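Local coordinates for hemolysin activator protein CdiB (Acinetobacter baumannii ACICU, PDB 6WIL) that probably carries the partner toxin CdiA across the outer membrane through a 16-stranded beta barrel preceded by periplasmic POTRA domains, as a two-partner secretion transporter, at residues 142-147 with 204-209; 116-121 with 167-172; 160-165 with 174-179; 183-188 with 247-252. One frame throughout, in Å; residues are numbered along the deposited sequence.

Interaction 1: residues 142-147 with 204-209; sequences LNKIVI and YSDLIL
The shortest bond between the two strands runs from N143 N to S205 O, 2.7 Å long and close to straight at 167°. It opens a parallel pairing in which L207 N then gives to K144 O at 3.0 Å, V146 N to L207 O at 2.8 Å, and L209 N to V146 O. V146, bonded through both its N and its O, keeps the regular parallel pattern; at N143 and K144 the register slips by one residue, an irregularity like a bulge.

The face carrying L142, I145, I147, L207 and L209 is largely apolar. There CD1 of L142 sits 3.9 Å from CB of L207, while CD1 of L209 is shared by I145 CG2 and I147 CD1, which lie alongside it. On the other face V146 CB meets I208 CD1 at 3.7 Å, with the two side chains pointing the same way.

Nearer the start of the strands, on the face of V146 and I208, D206 has its CG beside its own backbone N (chi1 -82°), which brings OD1 within 3.0 Å of K144 N for a weak bond, bent to 122°. The K144 chain folds over the carboxylate at its CE, and its ammonium stays beyond salt-bridge distance.

This pair belongs to the second POTRA domain. Strand 185-193 runs antiparallel along the other edge of 204-213, and F163, from the loop before helix 171-181, packs on L142 and L207.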
loop_
_atom_site.group_PDB
_atom_site.type_symbol
_atom_site.label_atom_id
_atom_site.label_comp_id
_atom_site.label_asym_id
_atom_site.label_seq_id
_atom_site.Cartn_x
_atom_site.Cartn_y
_atom_site.Cartn_z
ATOM N N LEU A 142 -29.927 3.645 -2.255
ATOM C CA LEU A 142 -29.524 4.766 -1.422
ATOM C C LEU A 142 -30.475 5.930 -1.645
ATOM O O LEU A 142 -30.710 6.328 -2.787
ATOM C CB LEU A 142 -28.090 5.181 -1.749
ATOM C CG LEU A 142 -27.471 6.305 -0.920
ATOM C CD1 LEU A 142 -27.311 5.873 0.528
ATOM C CD2 LEU A 142 -26.136 6.728 -1.508
ATOM N N ASN A 143 -31.021 6.471 -0.562
ATOM C CA ASN A 143 -31.939 7.595 -0.658
ATOM C C ASN A 143 -31.251 8.941 -0.467
ATOM O O ASN A 143 -31.364 9.815 -1.334
ATOM C CB ASN A 143 -33.057 7.412 0.366
ATOM C CG ASN A 143 -34.000 8.594 0.431
ATOM O OD1 ASN A 143 -34.359 9.044 1.508
ATOM N ND2 ASN A 143 -34.431 9.087 -0.736
ATOM N N LYS A 144 -30.539 9.129 0.646
ATOM C CA LYS A 144 -29.829 10.373 0.914
ATOM C C LYS A 144 -28.496 10.073 1.584
ATOM O O LYS A 144 -28.384 9.151 2.395
ATOM C CB LYS A 144 -30.630 11.324 1.823
ATOM C CG LYS A 144 -32.122 11.432 1.539
ATOM C CD LYS A 144 -32.802 12.388 2.519
ATOM C CE LYS A 144 -32.705 11.907 3.967
ATOM N NZ LYS A 144 -33.336 12.872 4.923
ATOM N N ILE A 145 -27.492 10.876 1.257
ATOM C CA ILE A 145 -26.275 10.946 2.056
ATOM C C ILE A 145 -26.452 12.097 3.036
ATOM O O ILE A 145 -26.678 13.240 2.627
ATOM C CB ILE A 145 -25.031 11.133 1.175
ATOM C CG1 ILE A 145 -24.813 9.887 0.315
ATOM C CG2 ILE A 145 -23.799 11.418 2.031
ATOM C CD1 ILE A 145 -24.446 10.189 -1.117
ATOM N N VAL A 146 -26.396 11.794 4.329
ATOM C CA VAL A 146 -26.679 12.766 5.378
ATOM C C VAL A 146 -25.382 13.070 6.110
ATOM O O VAL A 146 -24.787 12.181 6.733
ATOM C CB VAL A 146 -27.757 12.261 6.352
ATOM C CG1 VAL A 146 -27.883 13.204 7.544
ATOM C CG2 VAL A 146 -29.096 12.124 5.638
ATOM N N ILE A 147 -24.947 14.326 6.040
ATOM C CA ILE A 147 -23.757 14.779 6.759
ATOM C C ILE A 147 -24.257 15.350 8.083
ATOM O O ILE A 147 -24.530 16.544 8.211
ATOM C CB ILE A 147 -22.949 15.792 5.953
ATOM C CG1 ILE A 147 -22.799 15.326 4.503
ATOM C CG2 ILE A 147 -21.579 15.996 6.585
ATOM C CD1 ILE A 147 -22.104 13.982 4.350
ATOM N N TYR A 204 -35.243 1.763 0.508
ATOM C CA TYR A 204 -34.210 2.786 0.500
ATOM C C TYR A 204 -33.509 2.904 1.847
ATOM O O TYR A 204 -34.048 2.545 2.896
ATOM C CB TYR A 204 -34.789 4.140 0.103
ATOM C CG TYR A 204 -35.149 4.212 -1.359
ATOM C CD1 TYR A 204 -36.380 3.764 -1.809
ATOM C CD2 TYR A 204 -34.253 4.718 -2.291
ATOM C CE1 TYR A 204 -36.714 3.824 -3.143
ATOM C CE2 TYR A 204 -34.580 4.785 -3.631
ATOM C CZ TYR A 204 -35.814 4.335 -4.050
ATOM O OH TYR A 204 -36.153 4.395 -5.381
ATOM N N SER A 205 -32.295 3.438 1.792
ATOM C CA SER A 205 -31.425 3.574 2.946
ATOM C C SER A 205 -30.863 4.988 2.990
ATOM O O SER A 205 -30.732 5.657 1.965
ATOM C CB SER A 205 -30.268 2.547 2.905
ATOM O OG SER A 205 -30.706 1.186 3.021
ATOM N N ASP A 206 -30.510 5.430 4.193
ATOM C CA ASP A 206 -29.844 6.708 4.391
ATOM C C ASP A 206 -28.455 6.454 4.947
ATOM O O ASP A 206 -28.289 5.663 5.882
ATOM C CB ASP A 206 -30.641 7.622 5.323
ATOM C CG ASP A 206 -31.758 8.339 4.603
ATOM O OD1 ASP A 206 -31.662 8.482 3.363
ATOM O OD2 ASP A 206 -32.728 8.756 5.267
ATOM N N LEU A 207 -27.463 7.106 4.344
ATOM C CA LEU A 207 -26.065 6.993 4.741
ATOM C C LEU A 207 -25.753 8.144 5.689
ATOM O O LEU A 207 -25.577 9.288 5.261
ATOM C CB LEU A 207 -25.161 7.015 3.514
ATOM C CG LEU A 207 -23.694 6.694 3.792
ATOM C CD1 LEU A 207 -23.578 5.299 4.364
ATOM C CD2 LEU A 207 -22.848 6.837 2.536
ATOM N N ILE A 208 -25.669 7.833 6.979
ATOM C CA ILE A 208 -25.419 8.831 8.013
ATOM C C ILE A 208 -23.916 8.939 8.235
ATOM O O ILE A 208 -23.276 7.980 8.681
ATOM C CB ILE A 208 -26.142 8.467 9.318
ATOM C CG1 ILE A 208 -27.605 8.115 9.038
ATOM C CG2 ILE A 208 -26.048 9.611 10.319
ATOM C CD1 ILE A 208 -28.351 9.183 8.270
ATOM N N LEU A 209 -23.355 10.111 7.937
ATOM C CA LEU A 209 -21.926 10.365 8.065
ATOM C C LEU A 209 -21.674 11.413 9.140
ATOM O O LEU A 209 -22.264 12.497 9.106
ATOM C CB LEU A 209 -21.335 10.836 6.733
ATOM C CG LEU A 209 -21.170 9.788 5.633
ATOM C CD1 LEU A 209 -20.753 10.445 4.327
ATOM C CD2 LEU A 209 -20.147 8.759 6.060
#

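Interaction 2: residues 116-121 with 167-172; sequences FITSQI and DIVNLK
F116 is the tightly packed end of this contact, and N170 lies over its ring. The amide nitrogen ND2 of N170 sits 3.3 Å above one ring face, displaced toward the rim near CE1 and CZ, with the amide plane nearly upright on the ring at 84°. I168 comes from another direction: its CG2 lies near the ring plane, at the edge, 3.8 Å from F116 CD1. F76 adds an edge-to-face ring contact, and L111 of helix 97-113 also packs on F116.

Two residues on, within the type I turn from F116 to S119, T118 presses on V169. Its OG1 lies between the backbone N and the carbonyl carbon (chi1 65°), which directs the hydroxyl at V169 CB, 3.2 Å away, while T118 CG2 rests near V169 CG1.

The looser side is made by I117 and L171, both partly exposed. Their side chains cross at about a right angle, and I117 CD1 meets L171 CD1 at 3.7 Å; the neighbouring approach of I117 CG1 to V169 CG1 is longer, at 4.2 Å.

N170 is also the N-cap of helix 171-181: its OD1 accepts from K172 N at 3.0 Å, in the carbonyl plane on a lone pair, and its ND2 gives to K114 O. The two bonds fix the rotation of the amide over the ring. The seam between the two POTRA domains therefore combines apolar packing with a single amide that caps a helix, binds the chain of the preceding domain and covers an aromatic face.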
loop_
_atom_site.group_PDB
_atom_site.type_symbol
_atom_site.label_atom_id
_atom_site.label_comp_id
_atom_site.label_asym_id
_atom_site.label_seq_id
_atom_site.Cartn_x
_atom_site.Cartn_y
_atom_site.Cartn_z
ATOM N N PHE A 116 -24.212 -6.691 -1.577
ATOM C CA PHE A 116 -25.512 -6.016 -1.553
ATOM C C PHE A 116 -26.169 -6.266 -0.197
ATOM O O PHE A 116 -27.069 -7.094 -0.037
ATOM C CB PHE A 116 -26.375 -6.481 -2.718
ATOM C CG PHE A 116 -25.719 -6.295 -4.062
ATOM C CD1 PHE A 116 -25.846 -5.099 -4.755
ATOM C CD2 PHE A 116 -24.969 -7.315 -4.628
ATOM C CE1 PHE A 116 -25.243 -4.927 -5.990
ATOM C CE2 PHE A 116 -24.361 -7.149 -5.863
ATOM C CZ PHE A 116 -24.499 -5.954 -6.544
ATOM N N ILE A 117 -25.708 -5.505 0.799
ATOM C CA ILE A 117 -26.080 -5.759 2.187
ATOM C C ILE A 117 -27.488 -5.290 2.534
ATOM O O ILE A 117 -28.023 -5.697 3.572
ATOM C CB ILE A 117 -25.077 -5.093 3.143
ATOM C CG1 ILE A 117 -24.808 -3.653 2.698
ATOM C CG2 ILE A 117 -23.788 -5.902 3.220
ATOM C CD1 ILE A 117 -23.950 -2.866 3.658
ATOM N N THR A 118 -28.102 -4.436 1.714
ATOM C CA THR A 118 -29.455 -3.958 1.972
ATOM C C THR A 118 -30.465 -4.516 0.980
ATOM O O THR A 118 -31.621 -4.080 0.973
ATOM C CB THR A 118 -29.501 -2.428 1.954
ATOM O OG1 THR A 118 -29.188 -1.953 0.638
ATOM C CG2 THR A 118 -28.509 -1.857 2.951
ATOM N N SER A 119 -30.055 -5.453 0.134
ATOM C CA SER A 119 -30.960 -6.145 -0.765
ATOM C C SER A 119 -31.384 -7.475 -0.150
ATOM O O SER A 119 -30.730 -8.004 0.751
ATOM C CB SER A 119 -30.306 -6.365 -2.130
ATOM O OG SER A 119 -30.252 -5.152 -2.860
ATOM N N GLN A 120 -32.506 -8.005 -0.638
ATOM C CA GLN A 120 -33.102 -9.202 -0.057
ATOM C C GLN A 120 -33.705 -10.071 -1.149
ATOM O O GLN A 120 -34.463 -9.581 -1.992
ATOM C CB GLN A 120 -34.178 -8.841 0.975
ATOM C CG GLN A 120 -34.859 -10.042 1.615
ATOM C CD GLN A 120 -33.940 -10.817 2.544
ATOM O OE1 GLN A 120 -33.339 -10.251 3.458
ATOM N NE2 GLN A 120 -33.828 -12.122 2.312
ATOM N N ILE A 121 -33.366 -11.354 -1.127
ATOM C CA ILE A 121 -33.983 -12.328 -2.019
ATOM C C ILE A 121 -35.346 -12.704 -1.457
ATOM O O ILE A 121 -35.465 -13.099 -0.292
ATOM C CB ILE A 121 -33.088 -13.568 -2.180
ATOM C CG1 ILE A 121 -31.753 -13.192 -2.825
ATOM C CG2 ILE A 121 -33.788 -14.632 -3.011
ATOM C CD1 ILE A 121 -31.880 -12.731 -4.262
ATOM N N ASP A 167 -28.470 5.161 -6.198
ATOM C CA ASP A 167 -27.758 3.966 -6.619
ATOM C C ASP A 167 -28.086 2.790 -5.703
ATOM O O ASP A 167 -28.676 2.941 -4.630
ATOM C CB ASP A 167 -26.248 4.206 -6.633
ATOM C CG ASP A 167 -25.796 5.016 -7.830
ATOM O OD1 ASP A 167 -26.664 5.473 -8.602
ATOM O OD2 ASP A 167 -24.571 5.190 -8.002
ATOM N N ILE A 168 -27.682 1.604 -6.140
ATOM C CA ILE A 168 -27.869 0.395 -5.347
ATOM C C ILE A 168 -26.768 0.321 -4.298
ATOM O O ILE A 168 -25.586 0.509 -4.607
ATOM C CB ILE A 168 -27.874 -0.849 -6.249
ATOM C CG1 ILE A 168 -28.997 -0.738 -7.282
ATOM C CG2 ILE A 168 -28.030 -2.112 -5.415
ATOM C CD1 ILE A 168 -28.929 -1.774 -8.382
ATOM N N VAL A 169 -27.157 0.054 -3.053
ATOM C CA VAL A 169 -26.205 0.016 -1.947
ATOM C C VAL A 169 -25.299 -1.199 -2.095
ATOM O O VAL A 169 -25.768 -2.343 -2.116
ATOM C CB VAL A 169 -26.935 -0.006 -0.599
ATOM C CG1 VAL A 169 -25.949 -0.270 0.527
ATOM C CG2 VAL A 169 -27.673 1.301 -0.376
ATOM N N ASN A 170 -23.991 -0.954 -2.186
ATOM C CA ASN A 170 -22.988 -2.010 -2.237
ATOM C C ASN A 170 -21.881 -1.705 -1.238
ATOM O O ASN A 170 -21.360 -0.586 -1.206
ATOM C CB ASN A 170 -22.400 -2.159 -3.639
ATOM C CG ASN A 170 -21.672 -3.472 -3.818
ATOM O OD1 ASN A 170 -20.563 -3.654 -3.317
ATOM N ND2 ASN A 170 -22.300 -4.402 -4.528
ATOM N N LEU A 171 -21.511 -2.710 -0.440
ATOM C CA LEU A 171 -20.536 -2.517 0.627
ATOM C C LEU A 171 -19.128 -2.252 0.104
ATOM O O LEU A 171 -18.323 -1.646 0.817
ATOM C CB LEU A 171 -20.528 -3.739 1.547
ATOM C CG LEU A 171 -19.734 -3.639 2.851
ATOM C CD1 LEU A 171 -20.233 -2.477 3.700
ATOM C CD2 LEU A 171 -19.826 -4.946 3.619
ATOM N N LYS A 172 -18.810 -2.695 -1.115
ATOM C CA LYS A 172 -17.487 -2.424 -1.672
ATOM C C LYS A 172 -17.319 -0.944 -1.990
ATOM O O LYS A 172 -16.236 -0.381 -1.797
ATOM C CB LYS A 172 -17.253 -3.267 -2.925
ATOM C CG LYS A 172 -16.943 -4.731 -2.658
ATOM C CD LYS A 172 -16.663 -5.467 -3.961
ATOM C CE LYS A 172 -17.725 -6.514 -4.248
ATOM N NZ LYS A 172 -17.631 -7.669 -3.307
#

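Interaction 3: residues 160-165 with 174-179; sequences GLPFKA and LDQGLE
In the second POTRA domain, the loop that leaves helix 154-160 is packed against helix 171-181, and G177 is where the two backbones come nearest, with its CA 4.2 Å from that of L161.

Backbone contact comes first. G160 O lies 3.4 Å from G177 CA, a CA-H...O approach with 146° at the hydrogen, and the same carbonyl oxygen accepts a hydrogen bond from N180 ND2 one turn further along the helix. G177 has no side chain, which lets the loop come this close.

Apolar contacts fill in around it. L161, the first residue to leave the helical conformation, lays its CD2 3.5 Å from G177 CA, and the P162 ring sets its CD 4.0 Å from G177 N. I145 of strand 132-149 also packs on F163, tying the loop to the sheet.

The aromatic contact is a CH-pi interaction. CG of F163 stands between its own backbone N and carbonyl carbon (chi1 57°), which turns the ring toward the helix, where it meets the L174 side chain crossing at about a right angle. Polar groups on the helix look elsewhere: Q176 bonds to R325 of the barrel, and E179 forms salt bridges to R325 and K330. The F163 ring is held between L161 CB, 3.9 Å above one face, and L174 CD2 over the other, 4.1 Å from the centroid and 28° off the ring normal.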
loop_
_atom_site.group_PDB
_atom_site.type_symbol
_atom_site.label_atom_id
_atom_site.label_comp_id
_atom_site.label_asym_id
_atom_site.label_seq_id
_atom_site.Cartn_x
_atom_site.Cartn_y
_atom_site.Cartn_z
ATOM N N GLY A 160 -14.944 11.705 -3.886
ATOM C CA GLY A 160 -14.537 10.708 -2.913
ATOM C C GLY A 160 -15.407 9.466 -2.884
ATOM O O GLY A 160 -14.914 8.374 -2.581
ATOM N N LEU A 161 -16.700 9.600 -3.188
ATOM C CA LEU A 161 -17.614 8.464 -3.138
ATOM C C LEU A 161 -17.932 8.000 -4.548
ATOM O O LEU A 161 -18.444 8.800 -5.347
ATOM C CB LEU A 161 -18.900 8.835 -2.414
ATOM C CG LEU A 161 -18.765 9.446 -1.025
ATOM C CD1 LEU A 161 -20.147 9.740 -0.471
ATOM C CD2 LEU A 161 -18.004 8.512 -0.111
ATOM N N PRO A 162 -17.667 6.740 -4.899
ATOM C CA PRO A 162 -17.967 6.280 -6.261
ATOM C C PRO A 162 -19.440 5.976 -6.487
ATOM O O PRO A 162 -19.798 5.327 -7.473
ATOM C CB PRO A 162 -17.103 5.020 -6.393
ATOM C CG PRO A 162 -16.994 4.514 -4.995
ATOM C CD PRO A 162 -16.932 5.729 -4.120
ATOM N N PHE A 163 -20.300 6.444 -5.587
ATOM C CA PHE A 163 -21.736 6.228 -5.678
ATOM C C PHE A 163 -22.458 7.553 -5.472
ATOM O O PHE A 163 -21.867 8.551 -5.054
ATOM C CB PHE A 163 -22.214 5.192 -4.650
ATOM C CG PHE A 163 -21.878 5.545 -3.227
ATOM C CD1 PHE A 163 -22.742 6.316 -2.467
ATOM C CD2 PHE A 163 -20.702 5.098 -2.648
ATOM C CE1 PHE A 163 -22.439 6.640 -1.155
ATOM C CE2 PHE A 163 -20.392 5.420 -1.336
ATOM C CZ PHE A 163 -21.263 6.191 -0.589
ATOM N N LYS A 164 -23.756 7.555 -5.768
ATOM C CA LYS A 164 -24.583 8.743 -5.624
ATOM C C LYS A 164 -25.954 8.340 -5.104
ATOM O O LYS A 164 -26.271 7.154 -4.971
ATOM C CB LYS A 164 -24.727 9.500 -6.949
ATOM C CG LYS A 164 -25.592 8.781 -7.969
ATOM C CD LYS A 164 -25.506 9.446 -9.329
ATOM C CE LYS A 164 -24.059 9.565 -9.776
ATOM N NZ LYS A 164 -23.936 9.911 -11.219
ATOM N N ALA A 165 -26.768 9.349 -4.810
ATOM C CA ALA A 165 -28.128 9.102 -4.357
ATOM C C ALA A 165 -28.924 8.394 -5.448
ATOM O O ALA A 165 -28.834 8.739 -6.630
ATOM C CB ALA A 165 -28.798 10.419 -3.968
ATOM N N LEU A 174 -19.169 1.524 -0.508
ATOM C CA LEU A 174 -19.170 2.222 0.775
ATOM C C LEU A 174 -17.776 2.226 1.391
ATOM O O LEU A 174 -17.310 3.255 1.894
ATOM C CB LEU A 174 -20.169 1.576 1.734
ATOM C CG LEU A 174 -21.640 1.510 1.323
ATOM C CD1 LEU A 174 -22.502 1.094 2.510
ATOM C CD2 LEU A 174 -22.103 2.839 0.753
ATOM N N ASP A 175 -17.099 1.074 1.367
ATOM C CA ASP A 175 -15.771 0.978 1.963
ATOM C C ASP A 175 -14.758 1.818 1.197
ATOM O O ASP A 175 -13.892 2.459 1.803
ATOM C CB ASP A 175 -15.317 -0.481 2.010
ATOM C CG ASP A 175 -15.990 -1.272 3.116
ATOM O OD1 ASP A 175 -16.738 -0.675 3.920
ATOM O OD2 ASP A 175 -15.760 -2.499 3.184
ATOM N N GLN A 176 -14.843 1.816 -0.134
ATOM C CA GLN A 176 -13.940 2.632 -0.935
ATOM C C GLN A 176 -14.117 4.110 -0.616
ATOM O O GLN A 176 -13.142 4.820 -0.337
ATOM C CB GLN A 176 -14.179 2.372 -2.420
ATOM C CG GLN A 176 -13.171 3.059 -3.311
ATOM C CD GLN A 176 -11.759 2.552 -3.072
ATOM O OE1 GLN A 176 -11.561 1.401 -2.674
ATOM N NE2 GLN A 176 -10.771 3.412 -3.306
ATOM N N GLY A 177 -15.362 4.590 -0.650
ATOM C CA GLY A 177 -15.617 5.982 -0.328
ATOM C C GLY A 177 -15.240 6.333 1.099
ATOM O O GLY A 177 -14.704 7.411 1.363
ATOM N N LEU A 178 -15.512 5.425 2.038
ATOM C CA LEU A 178 -15.100 5.648 3.420
ATOM C C LEU A 178 -13.585 5.789 3.533
ATOM O O LEU A 178 -13.088 6.636 4.284
ATOM C CB LEU A 178 -15.606 4.507 4.298
ATOM C CG LEU A 178 -15.238 4.502 5.778
ATOM C CD1 LEU A 178 -16.472 4.217 6.610
ATOM C CD2 LEU A 178 -14.191 3.439 6.020
ATOM N N GLU A 179 -12.832 4.968 2.794
ATOM C CA GLU A 179 -11.375 5.058 2.851
ATOM C C GLU A 179 -10.882 6.376 2.272
ATOM O O GLU A 179 -9.942 6.981 2.799
ATOM C CB GLU A 179 -10.744 3.882 2.110
ATOM C CG GLU A 179 -10.406 2.703 2.997
ATOM C CD GLU A 179 -10.174 1.434 2.201
ATOM O OE1 GLU A 179 -10.689 0.372 2.611
ATOM O OE2 GLU A 179 -9.490 1.500 1.156
#

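Interaction 4: residues 183-188 with 247-252; sequences RVYAVD and HLNDIL
The backbones of 183-188 and 247-252 come closest at V184 and N249, whose CA atoms are 5.8 Å apart, with N249 in a turn of positive phi (56°) just before strand 251-261 begins.

V184 carries much of the contact. Its CG1 lies beside the backbone N, anti to the carbonyl carbon (chi1 -54°), and reaches 3.7 Å from N249 CA and equally close to D250 O. The other methyl, CG2, faces the amide of N249, 3.9 Å from OD1, with the two side chains at about a right angle; ND2 of that amide gives to Q156 O of helix 154-160. I251 approaches R183 from the barrel side, its CD1 3.7 Å from R183 CB.

Polar contact is made through water. R183 extends from CG to NE, and its NH1 donates in the guanidinium plane to a water 3.2 Å away, which in turn donates to N249 O at 2.7 Å. Within 247-252, L248 N gives to D250 OD1 from above the carboxylate plane, while OD2 of D250 bonds to Y275 OH and F246 N.

Here the residues leading into strand 185-193 meet the turn between barrel strands 232-243 and 251-261. The two segments join by methyl packing and one water, while the charge of R183 is paired outside them, by a salt bridge from NH2 to D283 of the barrel.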
loop_
_atom_site.group_PDB
_atom_site.type_symbol
_atom_site.label_atom_id
_atom_site.label_comp_id
_atom_site.label_asym_id
_atom_site.label_seq_id
_atom_site.Cartn_x
_atom_site.Cartn_y
_atom_site.Cartn_z
ATOM N N ARG A 183 -8.819 9.871 4.572
ATOM C CA ARG A 183 -7.550 10.555 4.362
ATOM C C ARG A 183 -7.553 11.937 4.998
ATOM O O ARG A 183 -6.511 12.400 5.472
ATOM C CB ARG A 183 -7.244 10.658 2.869
ATOM C CG ARG A 183 -6.962 9.321 2.217
ATOM C CD ARG A 183 -6.670 9.479 0.742
ATOM N NE ARG A 183 -6.583 8.188 0.071
ATOM C CZ ARG A 183 -6.143 8.021 -1.170
ATOM N NH1 ARG A 183 -5.737 9.068 -1.877
ATOM N NH2 ARG A 183 -6.103 6.808 -1.701
ATOM N N VAL A 184 -8.706 12.600 5.035
ATOM C CA VAL A 184 -8.798 13.964 5.542
ATOM C C VAL A 184 -9.770 14.111 6.703
ATOM O O VAL A 184 -9.753 15.158 7.368
ATOM C CB VAL A 184 -9.166 14.958 4.418
ATOM C CG1 VAL A 184 -8.192 14.829 3.253
ATOM C CG2 VAL A 184 -10.583 14.728 3.953
ATOM N N TYR A 185 -10.608 13.112 6.980
ATOM C CA TYR A 185 -11.558 13.174 8.080
ATOM C C TYR A 185 -11.396 11.977 9.002
ATOM O O TYR A 185 -10.940 10.906 8.592
ATOM C CB TYR A 185 -13.016 13.184 7.602
ATOM C CG TYR A 185 -13.421 14.351 6.742
ATOM C CD1 TYR A 185 -13.589 15.621 7.285
ATOM C CD2 TYR A 185 -13.673 14.173 5.389
ATOM C CE1 TYR A 185 -13.970 16.687 6.492
ATOM C CE2 TYR A 185 -14.053 15.229 4.591
ATOM C CZ TYR A 185 -14.203 16.481 5.144
ATOM O OH TYR A 185 -14.589 17.522 4.335
ATOM N N ALA A 186 -11.784 12.177 10.258
ATOM C CA ALA A 186 -12.229 11.078 11.104
ATOM C C ALA A 186 -13.690 10.813 10.766
ATOM O O ALA A 186 -14.521 11.724 10.856
ATOM C CB ALA A 186 -12.058 11.421 12.584
ATOM N N VAL A 187 -14.004 9.590 10.348
ATOM C CA VAL A 187 -15.296 9.280 9.745
ATOM C C VAL A 187 -16.056 8.293 10.618
ATOM O O VAL A 187 -15.476 7.341 11.152
ATOM C CB VAL A 187 -15.128 8.721 8.316
ATOM C CG1 VAL A 187 -16.480 8.387 7.708
ATOM C CG2 VAL A 187 -14.386 9.714 7.446
ATOM N N ASP A 188 -17.356 8.533 10.770
ATOM C CA ASP A 188 -18.292 7.571 11.338
ATOM C C ASP A 188 -19.388 7.342 10.308
ATOM O O ASP A 188 -20.025 8.298 9.853
ATOM C CB ASP A 188 -18.870 8.074 12.666
ATOM C CG ASP A 188 -19.605 6.986 13.441
ATOM O OD1 ASP A 188 -20.644 6.487 12.954
ATOM O OD2 ASP A 188 -19.132 6.624 14.540
ATOM N N HIS A 247 -9.480 21.029 -0.789
ATOM C CA HIS A 247 -10.797 20.461 -0.486
ATOM C C HIS A 247 -11.222 19.445 -1.539
ATOM O O HIS A 247 -12.315 19.512 -2.107
ATOM C CB HIS A 247 -11.845 21.560 -0.328
ATOM C CG HIS A 247 -11.691 22.352 0.930
ATOM N ND1 HIS A 247 -10.663 23.251 1.122
ATOM C CD2 HIS A 247 -12.419 22.364 2.071
ATOM C CE1 HIS A 247 -10.771 23.788 2.323
ATOM N NE2 HIS A 247 -11.827 23.266 2.920
ATOM N N LEU A 248 -10.333 18.491 -1.801
ATOM C CA LEU A 248 -10.576 17.425 -2.764
ATOM C C LEU A 248 -10.226 16.072 -2.163
ATOM O O LEU A 248 -9.903 15.130 -2.893
ATOM C CB LEU A 248 -9.781 17.661 -4.048
ATOM C CG LEU A 248 -10.187 18.850 -4.919
ATOM C CD1 LEU A 248 -9.183 19.072 -6.040
ATOM C CD2 LEU A 248 -11.579 18.628 -5.487
ATOM N N ASN A 249 -10.283 15.965 -0.832
ATOM C CA ASN A 249 -9.778 14.794 -0.116
ATOM C C ASN A 249 -8.315 14.543 -0.465
ATOM O O ASN A 249 -7.839 13.406 -0.454
ATOM C CB ASN A 249 -10.632 13.548 -0.394
ATOM C CG ASN A 249 -12.124 13.835 -0.334
ATOM O OD1 ASN A 249 -12.669 14.106 0.732
ATOM N ND2 ASN A 249 -12.787 13.776 -1.482
ATOM N N ASP A 250 -7.596 15.618 -0.779
ATOM C CA ASP A 250 -6.224 15.546 -1.253
ATOM C C ASP A 250 -5.243 15.676 -0.094
ATOM O O ASP A 250 -5.581 16.143 0.994
ATOM C CB ASP A 250 -5.958 16.636 -2.291
ATOM C CG ASP A 250 -6.505 17.990 -1.870
ATOM O OD1 ASP A 250 -7.538 18.019 -1.166
ATOM O OD2 ASP A 250 -5.907 19.023 -2.245
ATOM N N ILE A 251 -4.012 15.247 -0.343
ATOM C CA ILE A 251 -2.947 15.316 0.651
ATOM C C ILE A 251 -1.683 15.811 -0.033
ATOM O O ILE A 251 -1.266 15.261 -1.059
ATOM C CB ILE A 251 -2.712 13.955 1.333
ATOM C CG1 ILE A 251 -3.841 13.670 2.325
ATOM C CG2 ILE A 251 -1.365 13.929 2.037
ATOM C CD1 ILE A 251 -3.935 12.234 2.735
ATOM N N LEU A 252 -1.085 16.855 0.525
ATOM C CA LEU A 252 0.147 17.434 0.014
ATOM C C LEU A 252 1.248 17.223 1.042
ATOM O O LEU A 252 1.088 17.586 2.213
ATOM C CB LEU A 252 -0.033 18.924 -0.286
ATOM C CG LEU A 252 1.212 19.703 -0.722
ATOM C CD1 LEU A 252 1.679 19.264 -2.098
ATOM C CD2 LEU A 252 0.936 21.201 -0.698
HETATM O O HOH W 1 -5.536 12.002 -0.710
#

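Interactions 1 and 3 lie within the second POTRA domain and share one apolar core; A165 CB of interaction 3 also packs on N143 O of interaction 1. Interaction 1 is joined by backbone bonds and is only partly buried, whereas interaction 3 is buried and depends on close backbone approach and CH-pi contact. The other two are junctions. Interaction 2, partly buried, links the two POTRA domains and shares helix 171-181 with interaction 3. Interaction 4, buried, joins the residues before strand 185-193, a sheet neighbour of 204-213 in interaction 1, to a barrel turn through methyl packing and one water. Interactions 2 and 4 have centres about 25 Å apart and do not touch.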